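Local coordinates for cupin 2, conserved barrel domain protein (Shewanella frigidimarina NCIMB 400, PDB 3D82), which is a small cupin-fold protein that binds a nickel(II) ion in the crystal, its biological role being unestablished, at residues D[11-14]-D[15-18]; D[26-30]-D[31-35]; D[63-67]-D[68-72]. All coordinates share one frame; numbering follows the deposited sequence.

Contact 1 (D[11-14]-D[15-18])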
loop_
_atom_site.group_PDB
_atom_site.type_symbol
_atom_site.label_atom_id
_atom_site.label_comp_id
_atom_site.label_asym_id
_atom_site.label_seq_id
_atom_site.Cartn_x
_atom_site.Cartn_y
_atom_site.Cartn_z
ATOM N N ASP D 11 14.337 2.857 -2.923
ATOM C CA ASP D 11 15.313 2.133 -3.727
ATOM C C ASP D 11 14.718 1.790 -5.116
ATOM O O ASP D 11 15.391 1.967 -6.136
ATOM C CB ASP D 11 15.832 0.904 -2.962
ATOM C CG ASP D 11 16.567 1.268 -1.637
ATOM O OD1 ASP D 11 16.857 2.465 -1.360
ATOM O OD2 ASP D 11 16.848 0.329 -0.861
ATOM N N LYS D 12 13.455 1.362 -5.140
ATOM C CA LYS D 12 12.767 1.036 -6.404
ATOM C C LYS D 12 12.500 2.271 -7.252
ATOM O O LYS D 12 12.719 2.227 -8.459
ATOM C CB LYS D 12 11.487 0.230 -6.152
ATOM C CG LYS D 12 11.722 -1.106 -5.429
ATOM C CD LYS D 12 12.599 -2.025 -6.218
ATOM C CE LYS D 12 12.663 -3.383 -5.617
ATOM N NZ LYS D 12 13.692 -4.210 -6.340
ATOM N N PHE D 13 12.062 3.370 -6.625
ATOM C CA PHE D 13 11.874 4.642 -7.353
ATOM C C PHE D 13 13.173 5.180 -7.975
ATOM O O PHE D 13 13.132 5.783 -9.052
ATOM C CB PHE D 13 11.254 5.747 -6.480
ATOM C CG PHE D 13 9.772 5.640 -6.313
ATOM C CD1 PHE D 13 8.923 5.798 -7.419
ATOM C CD2 PHE D 13 9.211 5.471 -5.051
ATOM C CE1 PHE D 13 7.522 5.709 -7.268
ATOM C CE2 PHE D 13 7.829 5.398 -4.875
ATOM C CZ PHE D 13 6.977 5.512 -5.980
ATOM N N SER D 14 14.316 4.949 -7.327
ATOM C CA SER D 14 15.601 5.407 -7.888
ATOM C C SER D 14 16.074 4.615 -9.135
ATOM O O SER D 14 16.930 5.111 -9.870
ATOM C CB SER D 14 16.702 5.427 -6.821
ATOM O OG SER D 14 17.027 4.115 -6.415
ATOM N N LEU D 15 15.518 3.420 -9.382
ATOM C CA LEU D 15 15.887 2.603 -10.558
ATOM C C LEU D 15 15.386 3.140 -11.911
ATOM O O LEU D 15 15.836 2.655 -12.965
ATOM C CB LEU D 15 15.391 1.154 -10.396
ATOM C CG LEU D 15 16.018 0.309 -9.286
ATOM C CD1 LEU D 15 15.288 -1.014 -9.115
ATOM C CD2 LEU D 15 17.526 0.084 -9.579
ATOM N N PHE D 16 14.449 4.093 -11.911
ATOM C CA PHE D 16 13.922 4.622 -13.169
ATOM C C PHE D 16 13.485 6.080 -13.073
ATOM O O PHE D 16 13.076 6.551 -12.003
ATOM C CB PHE D 16 12.743 3.750 -13.625
ATOM C CG PHE D 16 11.530 3.850 -12.738
ATOM C CD1 PHE D 16 11.406 3.051 -11.601
ATOM C CD2 PHE D 16 10.495 4.751 -13.045
ATOM C CE1 PHE D 16 10.282 3.163 -10.779
ATOM C CE2 PHE D 16 9.370 4.865 -12.237
ATOM C CZ PHE D 16 9.253 4.071 -11.111
ATOM N N ASN D 17 13.600 6.783 -14.198
ATOM C CA ASN D 17 13.130 8.153 -14.330
ATOM C C ASN D 17 11.995 8.310 -15.340
ATOM O O ASN D 17 11.372 9.366 -15.360
ATOM C CB ASN D 17 14.308 9.078 -14.650
ATOM C CG ASN D 17 15.258 9.249 -13.453
ATOM O OD1 ASN D 17 14.842 9.194 -12.284
ATOM N ND2 ASN D 17 16.527 9.474 -13.742
ATOM N N GLN D 18 11.701 7.275 -16.140
ATOM C CA GLN D 18 10.641 7.332 -17.147
ATOM C C GLN D 18 9.285 7.500 -16.494
ATOM O O GLN D 18 8.964 6.781 -15.552
ATOM C CB GLN D 18 10.619 6.056 -17.996
ATOM C CG GLN D 18 9.560 6.036 -19.115
ATOM C CD GLN D 18 9.742 7.125 -20.143
ATOM O OE1 GLN D 18 10.816 7.246 -20.726
ATOM N NE2 GLN D 18 8.689 7.911 -20.391
#
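Two torsions bring the rings of Phe-13 and Phe-16 together: Phe-13 holds CG beside its backbone N (chi1 -80°), whereas CG of Phe-16 sits between its own N and carbonyl carbon (chi1 68°), which folds that ring back toward the carbonyls of Lys-12 and Phe-13. The rings lie side by side, with Phe-13 CD1 4.1 Å from Phe-16 CZ. A flat ring suits Phe-16: one face takes Phe-13 O toward its rim, and the ring also makes a cation-pi contact with Lys-37, while Phe-16 CE1 comes within 3.5 Å of Lys-12 O. That carbonyl accepts a hydrogen bond from Leu-15 N (3.2 Å), the donor standing above the carbonyl plane, as the chain passes from Ser-14 into the loop. Ser-14, whose short hydroxyl can turn back on the backbone, bonds through OG to Asp-11 O at 2.7 Å. Leu-15 lies alongside the aliphatic part of Lys-12. Were Phe-16 an alanine, one flank of Phe-13 would probably lose its neighbour and Lys-37 its cation-pi partner. Lys-37 of strand 31-39 also donates to Phe-13 O and Phe-16 O, joining this turn to the sheet, where Phe-13 packs on Leu-35 and Phe-16 on Arg-23 of strand 23-28.

Contact 2 (D[26-30]-D[31-35])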
loop_
_atom_site.group_PDB
_atom_site.type_symbol
_atom_site.label_atom_id
_atom_site.label_comp_id
_atom_site.label_asym_id
_atom_site.label_seq_id
_atom_site.Cartn_x
_atom_site.Cartn_y
_atom_site.Cartn_z
ATOM N N ALA D 26 5.953 -5.866 -6.622
ATOM C CA ALA D 26 5.541 -7.018 -5.828
ATOM C C ALA D 26 4.265 -7.613 -6.365
ATOM O O ALA D 26 3.544 -6.970 -7.135
ATOM C CB ALA D 26 5.359 -6.610 -4.371
ATOM N N GLU D 27 4.021 -8.855 -5.964
ATOM C CA GLU D 27 2.821 -9.581 -6.305
ATOM C C GLU D 27 2.209 -10.199 -5.058
ATOM O O GLU D 27 2.933 -10.754 -4.235
ATOM C CB GLU D 27 3.128 -10.655 -7.327
ATOM C CG GLU D 27 3.512 -10.050 -8.666
ATOM C CD GLU D 27 3.492 -11.056 -9.780
ATOM O OE1 GLU D 27 4.291 -12.013 -9.705
ATOM O OE2 GLU D 27 2.672 -10.889 -10.722
HETATM N N MSE D 28 0.891 -10.059 -4.931
HETATM C CA MSE D 28 0.088 -10.622 -3.839
HETATM C C MSE D 28 -1.051 -11.376 -4.513
HETATM O O MSE D 28 -1.960 -10.753 -5.045
HETATM C CB MSE D 28 -0.473 -9.503 -2.956
HETATM C CG MSE D 28 -1.457 -9.968 -1.874
HETATM SE SE MSE D 28 -2.329 -8.424 -1.073
HETATM C CE MSE D 28 -3.247 -7.614 -2.565
ATOM N N ASN D 29 -1.018 -12.702 -4.452
ATOM C CA ASN D 29 -1.971 -13.563 -5.156
ATOM C C ASN D 29 -1.949 -13.098 -6.631
ATOM O O ASN D 29 -0.864 -12.927 -7.184
ATOM C CB ASN D 29 -3.373 -13.534 -4.472
ATOM C CG ASN D 29 -3.331 -13.941 -3.011
ATOM O OD1 ASN D 29 -2.588 -14.845 -2.609
ATOM N ND2 ASN D 29 -4.147 -13.270 -2.206
ATOM N N ASP D 30 -3.105 -12.783 -7.212
ATOM C CA ASP D 30 -3.224 -12.297 -8.597
ATOM C C ASP D 30 -3.234 -10.756 -8.724
ATOM O O ASP D 30 -3.738 -10.216 -9.707
ATOM C CB ASP D 30 -4.459 -12.938 -9.279
ATOM C CG ASP D 30 -5.792 -12.631 -8.567
ATOM O OD1 ASP D 30 -5.783 -12.305 -7.353
ATOM O OD2 ASP D 30 -6.852 -12.773 -9.218
ATOM N N TYR D 31 -2.685 -10.052 -7.731
ATOM C CA TYR D 31 -2.578 -8.589 -7.726
ATOM C C TYR D 31 -1.117 -8.162 -7.866
ATOM O O TYR D 31 -0.195 -8.923 -7.558
ATOM C CB TYR D 31 -3.194 -7.995 -6.449
ATOM C CG TYR D 31 -4.692 -7.958 -6.469
ATOM C CD1 TYR D 31 -5.448 -9.142 -6.411
ATOM C CD2 TYR D 31 -5.380 -6.730 -6.543
ATOM C CE1 TYR D 31 -6.860 -9.098 -6.453
ATOM C CE2 TYR D 31 -6.785 -6.683 -6.560
ATOM C CZ TYR D 31 -7.511 -7.861 -6.508
ATOM O OH TYR D 31 -8.869 -7.799 -6.555
ATOM N N GLN D 32 -0.924 -6.946 -8.363
ATOM C CA GLN D 32 0.408 -6.342 -8.530
ATOM C C GLN D 32 0.470 -4.976 -7.848
ATOM O O GLN D 32 -0.525 -4.242 -7.839
ATOM C CB GLN D 32 0.728 -6.196 -10.000
ATOM C CG GLN D 32 0.939 -7.550 -10.715
ATOM C CD GLN D 32 1.207 -7.401 -12.180
ATOM O OE1 GLN D 32 0.639 -6.528 -12.840
ATOM N NE2 GLN D 32 2.073 -8.261 -12.715
ATOM N N PHE D 33 1.625 -4.683 -7.250
ATOM C CA PHE D 33 1.936 -3.383 -6.639
ATOM C C PHE D 33 2.869 -2.780 -7.671
ATOM O O PHE D 33 3.858 -3.410 -8.029
ATOM C CB PHE D 33 2.650 -3.538 -5.297
ATOM C CG PHE D 33 1.756 -4.062 -4.206
ATOM C CD1 PHE D 33 1.322 -5.386 -4.218
ATOM C CD2 PHE D 33 1.355 -3.230 -3.163
ATOM C CE1 PHE D 33 0.467 -5.870 -3.232
ATOM C CE2 PHE D 33 0.509 -3.718 -2.140
ATOM C CZ PHE D 33 0.055 -5.040 -2.200
ATOM N N LYS D 34 2.544 -1.584 -8.147
ATOM C CA LYS D 34 3.298 -0.940 -9.224
ATOM C C LYS D 34 3.662 0.473 -8.838
ATOM O O LYS D 34 2.802 1.218 -8.383
ATOM C CB LYS D 34 2.436 -0.917 -10.498
ATOM C CG LYS D 34 2.241 -2.301 -11.120
ATOM C CD LYS D 34 0.852 -2.565 -11.670
ATOM C CE LYS D 34 0.537 -1.975 -12.995
ATOM N NZ LYS D 34 -0.908 -2.330 -13.357
ATOM N N LEU D 35 4.911 0.844 -9.088
ATOM C CA LEU D 35 5.400 2.199 -8.835
ATOM C C LEU D 35 5.394 2.962 -10.133
ATOM O O LEU D 35 5.738 2.408 -11.181
ATOM C CB LEU D 35 6.804 2.190 -8.238
ATOM C CG LEU D 35 6.957 1.562 -6.852
ATOM C CD1 LEU D 35 8.370 1.842 -6.380
ATOM C CD2 LEU D 35 5.934 2.055 -5.829
HETATM O O HOH W 1 0.044 -11.241 -9.380
#
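Ala-26 and Phe-33 form an antiparallel hydrogen-bonded pair: Phe-33 N gives Ala-26 O a nearly straight bond of 3.0 Å. The small Ala-26 CB meets Phe-33 CB, and a methyl suits this buried site, where Met-77 of the second subunit also packs. Glu-27 faces Gln-32 on the other side of the sheet. Their extended chains run side by side, and Gln-32 NE2 makes a weak hydrogen bond of 3.4 Å to Glu-27 OE2, with the carboxylate and amide planes 41° apart; Arg-102 adds a long, weak ion pair to the same oxygen. Met-28, a selenomethionine, exchanges backbone hydrogen bonds with Tyr-31. Its CG lies opposite the backbone N (chi1 173°), and the chain bends at its end, bringing CE to 3.9 Å from Tyr-31 CB. Met-28 CB touches Phe-33 CE1 at 3.8 Å, in the ring plane, and SE approaches the ring edge in a Met-aromatic contact. Asn-29 takes a positive phi (52°), as the first corner of the turn requires; its ND2 bonds to Thr-50 and Tyr-31 OH of the second subunit. Water 1 sits between Asn-29 O and Tyr-31 O, within hydrogen-bonding distance of each. Asp-30 sets OD1 3.3 Å from CD1, at the edge of the Tyr-31 ring, its carboxylate steeply turned to that ring. Tyr-31 suits the subunit interface, its ring buried there and its OH hydrogen-bonded by Asn-29 ND2 of the second subunit. This is a beta hairpin with a two-residue loop, closed by a type II' turn from Met-28 to Tyr-31, which carries the edge of a cupin sheet into the dimer interface.

Contact 3 (D[63-67]-D[68-72])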
loop_
_atom_site.group_PDB
_atom_site.type_symbol
_atom_site.label_atom_id
_atom_site.label_comp_id
_atom_site.label_asym_id
_atom_site.label_seq_id
_atom_site.Cartn_x
_atom_site.Cartn_y
_atom_site.Cartn_z
ATOM N N ILE D 63 -6.733 13.865 -9.150
ATOM C CA ILE D 63 -7.459 12.907 -9.996
ATOM C C ILE D 63 -8.749 13.611 -10.382
ATOM O O ILE D 63 -9.547 13.995 -9.498
ATOM C CB ILE D 63 -7.767 11.556 -9.330
ATOM C CG1 ILE D 63 -6.488 10.934 -8.739
ATOM C CG2 ILE D 63 -8.397 10.604 -10.373
ATOM C CD1 ILE D 63 -6.684 9.572 -8.104
ATOM N N ALA D 64 -8.919 13.830 -11.681
ATOM C CA ALA D 64 -10.117 14.472 -12.201
ATOM C C ALA D 64 -11.193 13.406 -12.414
ATOM O O ALA D 64 -10.887 12.288 -12.853
ATOM C CB ALA D 64 -9.832 15.188 -13.497
ATOM N N PHE D 65 -12.427 13.742 -12.031
ATOM C CA PHE D 65 -13.601 12.930 -12.329
ATOM C C PHE D 65 -14.478 13.800 -13.198
ATOM O O PHE D 65 -14.245 14.997 -13.303
ATOM C CB PHE D 65 -14.289 12.447 -11.055
ATOM C CG PHE D 65 -13.417 11.549 -10.237
ATOM C CD1 PHE D 65 -12.589 12.072 -9.244
ATOM C CD2 PHE D 65 -13.356 10.183 -10.510
ATOM C CE1 PHE D 65 -11.740 11.237 -8.501
ATOM C CE2 PHE D 65 -12.491 9.338 -9.785
ATOM C CZ PHE D 65 -11.684 9.870 -8.779
ATOM N N ARG D 66 -15.486 13.209 -13.826
ATOM C CA ARG D 66 -16.378 13.969 -14.712
ATOM C C ARG D 66 -17.235 15.054 -14.054
ATOM O O ARG D 66 -17.676 15.976 -14.739
ATOM C CB ARG D 66 -17.271 13.022 -15.507
ATOM C CG ARG D 66 -16.519 12.143 -16.476
ATOM C CD ARG D 66 -15.799 12.970 -17.538
ATOM N NE ARG D 66 -15.309 12.140 -18.606
ATOM C CZ ARG D 66 -14.651 12.589 -19.673
ATOM N NH1 ARG D 66 -14.346 13.885 -19.830
ATOM N NH2 ARG D 66 -14.279 11.712 -20.590
ATOM N N ASP D 67 -17.455 14.930 -12.748
ATOM C CA ASP D 67 -18.263 15.865 -11.963
ATOM C C ASP D 67 -17.475 16.677 -10.922
ATOM O O ASP D 67 -17.975 17.695 -10.458
ATOM C CB ASP D 67 -19.420 15.105 -11.277
ATOM C CG ASP D 67 -18.949 13.963 -10.350
ATOM O OD1 ASP D 67 -17.871 13.356 -10.589
ATOM O OD2 ASP D 67 -19.701 13.635 -9.406
ATOM N N GLN D 68 -16.253 16.260 -10.593
ATOM C CA GLN D 68 -15.444 16.891 -9.539
ATOM C C GLN D 68 -13.983 16.430 -9.590
ATOM O O GLN D 68 -13.625 15.572 -10.398
ATOM C CB GLN D 68 -16.037 16.525 -8.170
ATOM C CG GLN D 68 -16.121 15.007 -7.898
ATOM C CD GLN D 68 -16.902 14.691 -6.640
ATOM O OE1 GLN D 68 -16.428 14.938 -5.520
ATOM N NE2 GLN D 68 -18.095 14.112 -6.812
ATOM N N ASN D 69 -13.151 17.026 -8.743
ATOM C CA ASN D 69 -11.734 16.682 -8.610
ATOM C C ASN D 69 -11.373 16.402 -7.160
ATOM O O ASN D 69 -11.991 16.956 -6.244
ATOM C CB ASN D 69 -10.846 17.825 -9.116
ATOM C CG ASN D 69 -10.707 17.845 -10.635
ATOM O OD1 ASN D 69 -11.646 17.541 -11.366
ATOM N ND2 ASN D 69 -9.519 18.212 -11.117
ATOM N N ILE D 70 -10.383 15.530 -6.972
ATOM C CA ILE D 70 -9.796 15.253 -5.665
ATOM C C ILE D 70 -8.287 15.514 -5.759
ATOM O O ILE D 70 -7.736 15.532 -6.852
ATOM C CB ILE D 70 -10.108 13.825 -5.139
ATOM C CG1 ILE D 70 -9.345 12.739 -5.908
ATOM C CG2 ILE D 70 -11.640 13.587 -5.120
ATOM C CD1 ILE D 70 -9.623 11.341 -5.413
ATOM N N THR D 71 -7.666 15.756 -4.604
ATOM C CA THR D 71 -6.224 15.973 -4.463
ATOM C C THR D 71 -5.692 15.012 -3.396
ATOM O O THR D 71 -6.289 14.901 -2.337
ATOM C CB THR D 71 -5.923 17.428 -4.048
ATOM O OG1 THR D 71 -6.383 18.311 -5.083
ATOM C CG2 THR D 71 -4.418 17.659 -3.794
ATOM N N LEU D 72 -4.606 14.304 -3.709
ATOM C CA LEU D 72 -3.915 13.399 -2.783
ATOM C C LEU D 72 -2.498 13.911 -2.533
ATOM O O LEU D 72 -1.783 14.252 -3.480
ATOM C CB LEU D 72 -3.829 11.976 -3.334
ATOM C CG LEU D 72 -5.080 11.095 -3.259
ATOM C CD1 LEU D 72 -6.183 11.633 -4.162
ATOM C CD2 LEU D 72 -4.727 9.652 -3.662
#
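Phe-65 N donates a hydrogen bond to Gln-68 O (2.7 Å), nearly along the C=O axis, and closes the loop of a beta hairpin formed by strands 60-65 and 69-73 of the cupin barrel. Further along, Ile-63 and Ile-70 are a hydrogen-bonded antiparallel pair: Ile-63 N donates to Ile-70 O at 3.0 Å, and Ile-70 N returns an almost straight bond of 3.1 Å to Ile-63 O. At the loop, Gln-68 NE2 donates to Asp-67 OD2 (3.1 Å). The oxygen lies close to the amide plane, but the donor stands above the carboxylate plane, the two planes being 68° apart. Both side chains carry CG between the backbone N and the carbonyl carbon (chi1 58° in each), which turns them to run alongside one another. Long and doubly polar, the Gln-68 amide can serve two partners, and its OE1 accepts from Met-2 N of the second subunit. Arg-66 extends from the loop to a salt bridge with Glu-85 and a cation-pi contact with Trp-44. Between the strands, Ala-64 and Asn-69 make the non-hydrogen-bonded pair, where the small Ala-64 methyl lies beside the longer Asn-69 side chain on the same face, and against Met-89. Apolar residues fill the face carrying Ile-63 and Ile-70. Ile-63 CB meets Ile-70 CG1 at 3.9 Å, and the Ile-63 side chain also packs on Phe-54, Ile-80 and the nickel ligand His-86. A flat phenyl group suits Phe-65, since its edge accommodates both a carbonyl and an aliphatic branch: Gln-68 O lies in the ring plane, and CE1 touches Ile-70 CD1 at 3.7 Å.

Contact 1 and contact 2 touch directly although their centres lie about 17 Å apart: Leu-35, midway along strand 31-39, receives Lys-12 CB 3.5 Å from its CD1 and Phe-13 CZ 3.6 Å from its CD2, so the helix packs on that sheet. Contact 3 lies across the chain's centre from both, its nearest atoms about 13 Å from contact 1 and about 12 Å from contact 2. The nickel ion, bound by His-45, His-47, Glu-52 and His-86, is about 8 Å from the Ile-63 side chain and about 13 Å from that of Gln-32. Both hairpins, 26-35 and 63-72, also meet the second subunit.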